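PDB 7K46: aspartate carbamoyltransferase from Leishmania major, which probably catalyses the transfer of a carbamoyl group from carbamoyl phosphate to L-aspartate, the committed step of de novo pyrimidine synthesis. Local coordinates for residues L29-E41 / R312-S324. Residues are numbered along the deposited sequence; the frame is centred on the assembly and turned at random.
Sequences LIQLALDMKTHIE and RYGLFMRMAILFS
Glu41 OE2 is gripped by two nitrogens of Arg312: NE donates at 2.8 Å and 166°, nearly in its guanidinium plane and onto the anti lone pair, whereas NH2 adds a weak bond. Carboxylate and guanidinium lie 12° apart, almost coplanar. The other oxygen, OE1, takes Lys37 NZ at 2.9 Å, completing a three-residue salt-bridge network; Arg312 NH1 turns instead to Ser105 O of a neighbouring subunit. Beside this network the Phe316 ring fills a hole made by Ala33, Lys37, Ile40 and Glu41. Lys37 CA stands 3.6 Å from the ring centroid, almost on the normal, a CH-pi contact, while Ile40 CB meets the ring edge. With CG anti to the backbone N (chi1 180°), the Lys37 chain runs across the same ring, its CG 3.6 Å from Phe316 CE2. Where the axes come within 8.0 Å, small residues meet, Ala33 CB lying 4.1 Å from Ala320 CB. One turn on from Ala33, extended Met36 lays CE over the Phe323 face; one turn back, Leu29 is a knob among Met317, Ala320, Ile321 and Ser324. The chemistry implies an apolar interface clasped at one end by charge, through which the C-terminal helix 309-326 returns to pack on the carbamoyl-phosphate domain, as in other transcarbamoylases.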
ATOM      1  N   LEU A  29      -0.372 -27.217 -12.519  1.00 17.93           N
ATOM      2  CA  LEU A  29      -0.038 -26.072 -11.674  1.00 20.56           C
ATOM      3  C   LEU A  29       1.252 -26.318 -10.904  1.00 21.88           C
ATOM      4  O   LEU A  29       2.062 -25.398 -10.714  1.00 18.99           O
ATOM      5  CB  LEU A  29      -1.190 -25.770 -10.711  1.00 17.18           C
ATOM      6  CG  LEU A  29      -2.441 -25.103 -11.282  1.00 18.70           C
ATOM      7  CD1 LEU A  29      -3.597 -25.123 -10.281  1.00 21.77           C
ATOM      8  CD2 LEU A  29      -2.138 -23.652 -11.694  1.00 19.51           C
ATOM      9  N   ILE A  30       1.461 -27.549 -10.441  1.00 18.74           N
ATOM     10  CA  ILE A  30       2.709 -27.866  -9.760  1.00 20.59           C
ATOM     11  C   ILE A  30       3.899 -27.634 -10.689  1.00 21.11           C
ATOM     12  O   ILE A  30       4.893 -27.005 -10.305  1.00 19.04           O
ATOM     13  CB  ILE A  30       2.676 -29.310  -9.226  1.00 22.32           C
ATOM     14  CG1 ILE A  30       1.770 -29.394  -7.998  1.00 17.62           C
ATOM     15  CG2 ILE A  30       4.087 -29.786  -8.893  1.00 20.67           C
ATOM     16  CD1 ILE A  30       1.538 -30.832  -7.521  1.00 20.20           C
ATOM     17  N   GLN A  31       3.824 -28.157 -11.919  1.00 20.58           N
ATOM     18  CA  GLN A  31       4.949 -28.010 -12.843  1.00 23.17           C
ATOM     19  C   GLN A  31       5.195 -26.544 -13.190  1.00 22.62           C
ATOM     20  O   GLN A  31       6.348 -26.106 -13.292  1.00 21.69           O
ATOM     21  CB  GLN A  31       4.706 -28.827 -14.115  1.00 23.56           C
ATOM     22  CG  GLN A  31       5.937 -28.940 -15.013  1.00 30.01           C
ATOM     23  CD  GLN A  31       7.099 -29.622 -14.309  1.00 37.56           C
ATOM     24  OE1 GLN A  31       6.986 -30.770 -13.875  1.00 32.00           O
ATOM     25  NE2 GLN A  31       8.216 -28.909 -14.172  1.00 37.11           N
ATOM     26  N   LEU A  32       4.124 -25.771 -13.375  1.00 18.97           N
ATOM     27  CA  LEU A  32       4.278 -24.358 -13.711  1.00 21.46           C
ATOM     28  C   LEU A  32       4.899 -23.588 -12.551  1.00 20.80           C
ATOM     29  O   LEU A  32       5.779 -22.747 -12.761  1.00 18.84           O
ATOM     30  CB  LEU A  32       2.918 -23.758 -14.104  1.00 20.44           C
ATOM     31  CG  LEU A  32       2.839 -22.258 -14.445  1.00 18.21           C
ATOM     32  CD1 LEU A  32       3.827 -21.916 -15.548  1.00 19.58           C
ATOM     33  CD2 LEU A  32       1.406 -21.865 -14.860  1.00 17.35           C
ATOM     34  N   ALA A  33       4.470 -23.879 -11.318  1.00 18.16           N
ATOM     35  CA  ALA A  33       5.052 -23.207 -10.160  1.00 17.96           C
ATOM     36  C   ALA A  33       6.537 -23.523 -10.036  1.00 19.14           C
ATOM     37  O   ALA A  33       7.353 -22.630  -9.778  1.00 19.90           O
ATOM     38  CB  ALA A  33       4.304 -23.609  -8.884  1.00 16.76           C
ATOM     39  N   LEU A  34       6.911 -24.786 -10.244  1.00 17.87           N
ATOM     40  CA  LEU A  34       8.321 -25.154 -10.155  1.00 20.31           C
ATOM     41  C   LEU A  34       9.130 -24.516 -11.277  1.00 22.20           C
ATOM     42  O   LEU A  34      10.270 -24.091 -11.056  1.00 24.18           O
ATOM     43  CB  LEU A  34       8.468 -26.675 -10.181  1.00 23.53           C
ATOM     44  CG  LEU A  34       7.909 -27.402  -8.954  1.00 23.25           C
ATOM     45  CD1 LEU A  34       8.062 -28.928  -9.112  1.00 27.48           C
ATOM     46  CD2 LEU A  34       8.589 -26.923  -7.681  1.00 26.25           C
ATOM     47  N   ASP A  35       8.563 -24.446 -12.487  1.00 22.48           N
ATOM     48  CA  ASP A  35       9.271 -23.809 -13.597  1.00 25.33           C
ATOM     49  C   ASP A  35       9.493 -22.326 -13.321  1.00 21.47           C
ATOM     50  O   ASP A  35      10.573 -21.786 -13.597  1.00 22.99           O
ATOM     51  CB  ASP A  35       8.500 -24.016 -14.904  1.00 25.59           C
ATOM     52  CG  ASP A  35       8.513 -25.471 -15.373  1.00 29.69           C
ATOM     53  OD1 ASP A  35       9.299 -26.271 -14.828  1.00 27.23           O
ATOM     54  OD2 ASP A  35       7.741 -25.819 -16.291  1.00 30.05           O
ATOM     55  N   MET A  36       8.492 -21.657 -12.747  1.00 20.41           N
ATOM     56  CA  MET A  36       8.667 -20.265 -12.351  1.00 20.76           C
ATOM     57  C   MET A  36       9.683 -20.127 -11.225  1.00 23.99           C
ATOM     58  O   MET A  36      10.468 -19.171 -11.214  1.00 19.62           O
ATOM     59  CB  MET A  36       7.326 -19.665 -11.931  1.00 19.91           C
ATOM     60  CG  MET A  36       6.403 -19.457 -13.106  1.00 21.96           C
ATOM     61  SD  MET A  36       4.825 -18.817 -12.553  1.00 21.58           S
ATOM     62  CE  MET A  36       4.122 -18.359 -14.132  1.00 20.67           C
ATOM     63  N   LYS A  37       9.674 -21.060 -10.264  1.00 22.12           N
ATOM     64  CA  LYS A  37      10.667 -21.019  -9.191  1.00 21.57           C
ATOM     65  C   LYS A  37      12.082 -21.045  -9.757  1.00 23.96           C
ATOM     66  O   LYS A  37      12.927 -20.227  -9.380  1.00 22.39           O
ATOM     67  CB  LYS A  37      10.448 -22.181  -8.218  1.00 23.48           C
ATOM     68  CG  LYS A  37      11.435 -22.248  -7.043  1.00 24.97           C
ATOM     69  CD  LYS A  37      11.072 -23.426  -6.131  1.00 28.75           C
ATOM     70  CE  LYS A  37      11.923 -23.494  -4.864  1.00 32.19           C
ATOM     71  NZ  LYS A  37      13.362 -23.675  -5.155  1.00 41.41           N
ATOM     72  N   THR A  38      12.357 -21.963 -10.681  1.00 22.40           N
ATOM     73  CA  THR A  38      13.694 -22.020 -11.270  1.00 23.62           C
ATOM     74  C   THR A  38      14.045 -20.706 -11.956  1.00 25.10           C
ATOM     75  O   THR A  38      15.140 -20.158 -11.759  1.00 23.60           O
ATOM     76  CB  THR A  38      13.780 -23.174 -12.262  1.00 25.51           C
ATOM     77  OG1 THR A  38      13.482 -24.402 -11.584  1.00 26.88           O
ATOM     78  CG2 THR A  38      15.166 -23.245 -12.877  1.00 29.22           C
ATOM     79  N   HIS A  39      13.115 -20.194 -12.765  1.00 23.21           N
ATOM     80  CA  HIS A  39      13.291 -18.936 -13.493  1.00 28.40           C
ATOM     81  C   HIS A  39      13.590 -17.782 -12.542  1.00 25.28           C
ATOM     82  O   HIS A  39      14.604 -17.088 -12.683  1.00 24.29           O
ATOM     83  CB  HIS A  39      12.010 -18.674 -14.294  1.00 22.45           C
ATOM     84  CG  HIS A  39      12.046 -17.470 -15.185  1.00 24.51           C
ATOM     85  ND1 HIS A  39      12.502 -17.520 -16.486  1.00 24.44           N
ATOM     86  CD2 HIS A  39      11.611 -16.201 -14.989  1.00 22.36           C
ATOM     87  CE1 HIS A  39      12.382 -16.327 -17.041  1.00 26.88           C
ATOM     88  NE2 HIS A  39      11.840 -15.508 -16.155  1.00 22.49           N
ATOM     89  N   ILE A  40      12.715 -17.576 -11.553  1.00 20.01           N
ATOM     90  CA  ILE A  40      12.849 -16.438 -10.645  1.00 19.94           C
ATOM     91  C   ILE A  40      14.120 -16.552  -9.817  1.00 25.08           C
ATOM     92  O   ILE A  40      14.841 -15.566  -9.615  1.00 24.94           O
ATOM     93  CB  ILE A  40      11.595 -16.334  -9.755  1.00 21.60           C
ATOM     94  CG1 ILE A  40      10.351 -16.037 -10.608  1.00 21.03           C
ATOM     95  CG2 ILE A  40      11.793 -15.274  -8.657  1.00 21.82           C
ATOM     96  CD1 ILE A  40      10.283 -14.613 -11.163  1.00 19.91           C
ATOM     97  N   GLU A  41      14.430 -17.755  -9.330  1.00 26.62           N
ATOM     98  CA  GLU A  41      15.607 -17.889  -8.482  1.00 29.02           C
ATOM     99  C   GLU A  41      16.895 -17.785  -9.277  1.00 30.15           C
ATOM    100  O   GLU A  41      17.953 -17.539  -8.690  1.00 35.12           O
ATOM    101  CB  GLU A  41      15.536 -19.196  -7.693  1.00 28.11           C
ATOM    102  CG  GLU A  41      14.422 -19.124  -6.652  1.00 26.50           C
ATOM    103  CD  GLU A  41      14.350 -20.334  -5.751  1.00 36.59           C
ATOM    104  OE1 GLU A  41      14.954 -21.376  -6.083  1.00 31.37           O
ATOM    105  OE2 GLU A  41      13.672 -20.237  -4.709  1.00 31.21           O
ATOM    106  N   ARG A 312       7.342 -20.193   0.623  1.00 15.34           N
ATOM    107  CA  ARG A 312       7.892 -19.831  -0.677  1.00 18.29           C
ATOM    108  C   ARG A 312       7.239 -20.646  -1.790  1.00 21.21           C
ATOM    109  O   ARG A 312       6.975 -20.125  -2.883  1.00 18.13           O
ATOM    110  CB  ARG A 312       9.411 -20.007  -0.666  1.00 19.60           C
ATOM    111  CG  ARG A 312      10.099 -19.551  -1.956  1.00 23.53           C
ATOM    112  CD  ARG A 312      11.518 -19.069  -1.680  1.00 24.57           C
ATOM    113  NE  ARG A 312      12.224 -18.618  -2.873  1.00 28.20           N
ATOM    114  CZ  ARG A 312      12.271 -17.354  -3.275  1.00 34.34           C
ATOM    115  NH1 ARG A 312      11.555 -16.413  -2.674  1.00 28.14           N
ATOM    116  NH2 ARG A 312      13.059 -17.024  -4.300  1.00 31.55           N
ATOM    117  N   TYR A 313       6.938 -21.921  -1.530  1.00 15.10           N
ATOM    118  CA  TYR A 313       6.089 -22.644  -2.467  1.00 17.72           C
ATOM    119  C   TYR A 313       4.745 -21.947  -2.640  1.00 19.35           C
ATOM    120  O   TYR A 313       4.196 -21.939  -3.745  1.00 16.60           O
ATOM    121  CB  TYR A 313       5.898 -24.094  -2.015  1.00 16.42           C
ATOM    122  CG  TYR A 313       7.172 -24.900  -2.083  1.00 17.21           C
ATOM    123  CD1 TYR A 313       7.834 -25.086  -3.289  1.00 17.92           C
ATOM    124  CD2 TYR A 313       7.708 -25.484  -0.937  1.00 21.78           C
ATOM    125  CE1 TYR A 313       9.016 -25.824  -3.359  1.00 24.73           C
ATOM    126  CE2 TYR A 313       8.883 -26.228  -0.992  1.00 21.10           C
ATOM    127  CZ  TYR A 313       9.533 -26.389  -2.206  1.00 25.75           C
ATOM    128  OH  TYR A 313      10.696 -27.132  -2.252  1.00 29.70           O
ATOM    129  N   GLY A 314       4.219 -21.327  -1.576  1.00 15.18           N
ATOM    130  CA  GLY A 314       2.992 -20.555  -1.718  1.00 15.26           C
ATOM    131  C   GLY A 314       3.126 -19.401  -2.701  1.00 19.66           C
ATOM    132  O   GLY A 314       2.223 -19.148  -3.503  1.00 15.28           O
ATOM    133  N   LEU A 315       4.260 -18.693  -2.659  1.00 17.08           N
ATOM    134  CA  LEU A 315       4.505 -17.635  -3.638  1.00 15.14           C
ATOM    135  C   LEU A 315       4.419 -18.174  -5.066  1.00 17.89           C
ATOM    136  O   LEU A 315       3.730 -17.608  -5.919  1.00 14.96           O
ATOM    137  CB  LEU A 315       5.876 -16.993  -3.391  1.00 14.62           C
ATOM    138  CG  LEU A 315       6.369 -16.045  -4.498  1.00 14.75           C
ATOM    139  CD1 LEU A 315       5.543 -14.752  -4.540  1.00 14.65           C
ATOM    140  CD2 LEU A 315       7.857 -15.721  -4.310  1.00 15.67           C
ATOM    141  N   PHE A 316       5.106 -19.278  -5.348  1.00 15.30           N
ATOM    142  CA  PHE A 316       5.156 -19.734  -6.733  1.00 15.25           C
ATOM    143  C   PHE A 316       3.857 -20.404  -7.182  1.00 18.36           C
ATOM    144  O   PHE A 316       3.475 -20.289  -8.360  1.00 16.21           O
ATOM    145  CB  PHE A 316       6.378 -20.631  -6.917  1.00 16.86           C
ATOM    146  CG  PHE A 316       7.672 -19.869  -6.800  1.00 20.36           C
ATOM    147  CD1 PHE A 316       7.958 -18.849  -7.694  1.00 20.31           C
ATOM    148  CD2 PHE A 316       8.570 -20.132  -5.776  1.00 22.17           C
ATOM    149  CE1 PHE A 316       9.129 -18.114  -7.584  1.00 20.67           C
ATOM    150  CE2 PHE A 316       9.737 -19.407  -5.660  1.00 21.44           C
ATOM    151  CZ  PHE A 316      10.016 -18.391  -6.571  1.00 19.75           C
ATOM    152  N   MET A 317       3.136 -21.059  -6.272  1.00 15.88           N
ATOM    153  CA  MET A 317       1.817 -21.567  -6.643  1.00 16.11           C
ATOM    154  C   MET A 317       0.872 -20.422  -6.980  1.00 16.52           C
ATOM    155  O   MET A 317       0.101 -20.499  -7.945  1.00 15.26           O
ATOM    156  CB  MET A 317       1.244 -22.430  -5.512  1.00 16.29           C
ATOM    157  CG  MET A 317      -0.203 -22.932  -5.762  1.00 15.64           C
ATOM    158  SD  MET A 317      -0.410 -23.879  -7.294  1.00 17.60           S
ATOM    159  CE  MET A 317       0.508 -25.404  -6.963  1.00 16.37           C
ATOM    160  N   ARG A 318       0.926 -19.338  -6.209  1.00 14.92           N
ATOM    161  CA  ARG A 318       0.034 -18.225  -6.501  1.00 16.12           C
ATOM    162  C   ARG A 318       0.425 -17.516  -7.793  1.00 14.87           C
ATOM    163  O   ARG A 318      -0.452 -17.045  -8.523  1.00 14.47           O
ATOM    164  CB  ARG A 318       0.007 -17.266  -5.313  1.00 15.25           C
ATOM    165  CG  ARG A 318      -0.754 -17.869  -4.131  1.00 14.92           C
ATOM    166  CD  ARG A 318      -0.691 -16.995  -2.874  1.00 15.30           C
ATOM    167  NE  ARG A 318      -1.499 -17.615  -1.829  1.00 16.05           N
ATOM    168  CZ  ARG A 318      -1.026 -18.129  -0.700  1.00 18.32           C
ATOM    169  NH1 ARG A 318       0.256 -18.029  -0.379  1.00 19.40           N
ATOM    170  NH2 ARG A 318      -1.861 -18.758   0.126  1.00 15.90           N
ATOM    171  N   MET A 319       1.719 -17.474  -8.121  1.00 14.37           N
ATOM    172  CA  MET A 319       2.136 -16.966  -9.428  1.00 13.40           C
ATOM    173  C   MET A 319       1.613 -17.852 -10.558  1.00 17.68           C
ATOM    174  O   MET A 319       1.103 -17.356 -11.569  1.00 15.64           O
ATOM    175  CB  MET A 319       3.665 -16.879  -9.489  1.00 15.47           C
ATOM    176  CG  MET A 319       4.277 -15.783  -8.605  1.00 14.91           C
ATOM    177  SD  MET A 319       6.097 -15.744  -8.637  1.00 17.90           S
ATOM    178  CE  MET A 319       6.429 -15.241 -10.330  1.00 15.71           C
ATOM    179  N   ALA A 320       1.755 -19.172 -10.411  1.00 14.91           N
ATOM    180  CA  ALA A 320       1.244 -20.088 -11.429  1.00 16.08           C
ATOM    181  C   ALA A 320      -0.247 -19.875 -11.646  1.00 18.53           C
ATOM    182  O   ALA A 320      -0.723 -19.861 -12.786  1.00 16.31           O
ATOM    183  CB  ALA A 320       1.510 -21.539 -11.017  1.00 16.51           C
ATOM    184  N   ILE A 321      -0.992 -19.689 -10.560  1.00 14.23           N
ATOM    185  CA  ILE A 321      -2.437 -19.499 -10.658  1.00 17.89           C
ATOM    186  C   ILE A 321      -2.764 -18.170 -11.325  1.00 15.51           C
ATOM    187  O   ILE A 321      -3.542 -18.119 -12.288  1.00 15.82           O
ATOM    188  CB  ILE A 321      -3.085 -19.614  -9.265  1.00 17.70           C
ATOM    189  CG1 ILE A 321      -3.003 -21.072  -8.765  1.00 19.79           C
ATOM    190  CG2 ILE A 321      -4.560 -19.159  -9.314  1.00 15.13           C
ATOM    191  CD1 ILE A 321      -3.348 -21.242  -7.296  1.00 16.15           C
ATOM    192  N   LEU A 322      -2.189 -17.070 -10.825  1.00 14.57           N
ATOM    193  CA  LEU A 322      -2.506 -15.758 -11.394  1.00 15.95           C
ATOM    194  C   LEU A 322      -2.116 -15.691 -12.864  1.00 18.98           C
ATOM    195  O   LEU A 322      -2.862 -15.150 -13.688  1.00 16.45           O
ATOM    196  CB  LEU A 322      -1.797 -14.646 -10.614  1.00 16.99           C
ATOM    197  CG  LEU A 322      -2.233 -14.427  -9.164  1.00 18.69           C
ATOM    198  CD1 LEU A 322      -1.229 -13.534  -8.436  1.00 17.98           C
ATOM    199  CD2 LEU A 322      -3.642 -13.825  -9.098  1.00 18.04           C
ATOM    200  N   PHE A 323      -0.942 -16.228 -13.205  1.00 17.49           N
ATOM    201  CA  PHE A 323      -0.496 -16.266 -14.596  1.00 16.87           C
ATOM    202  C   PHE A 323      -1.494 -17.008 -15.478  1.00 17.72           C
ATOM    203  O   PHE A 323      -1.791 -16.584 -16.602  1.00 20.89           O
ATOM    204  CB  PHE A 323       0.876 -16.943 -14.651  1.00 17.80           C
ATOM    205  CG  PHE A 323       1.459 -17.066 -16.027  1.00 23.46           C
ATOM    206  CD1 PHE A 323       2.186 -16.022 -16.587  1.00 20.78           C
ATOM    207  CD2 PHE A 323       1.333 -18.255 -16.746  1.00 23.30           C
ATOM    208  CE1 PHE A 323       2.748 -16.150 -17.852  1.00 27.03           C
ATOM    209  CE2 PHE A 323       1.892 -18.386 -18.008  1.00 23.68           C
ATOM    210  CZ  PHE A 323       2.596 -17.333 -18.565  1.00 28.22           C
ATOM    211  N   SER A 324      -2.019 -18.122 -14.980  1.00 16.20           N
ATOM    212  CA  SER A 324      -2.946 -18.926 -15.771  1.00 17.86           C
ATOM    213  C   SER A 324      -4.306 -18.251 -15.871  1.00 19.45           C
ATOM    214  O   SER A 324      -4.948 -18.278 -16.930  1.00 20.16           O
ATOM    215  CB  SER A 324      -3.069 -20.321 -15.150  1.00 17.51           C
ATOM    216  OG  SER A 324      -1.809 -20.989 -15.143  1.00 20.86           O
TER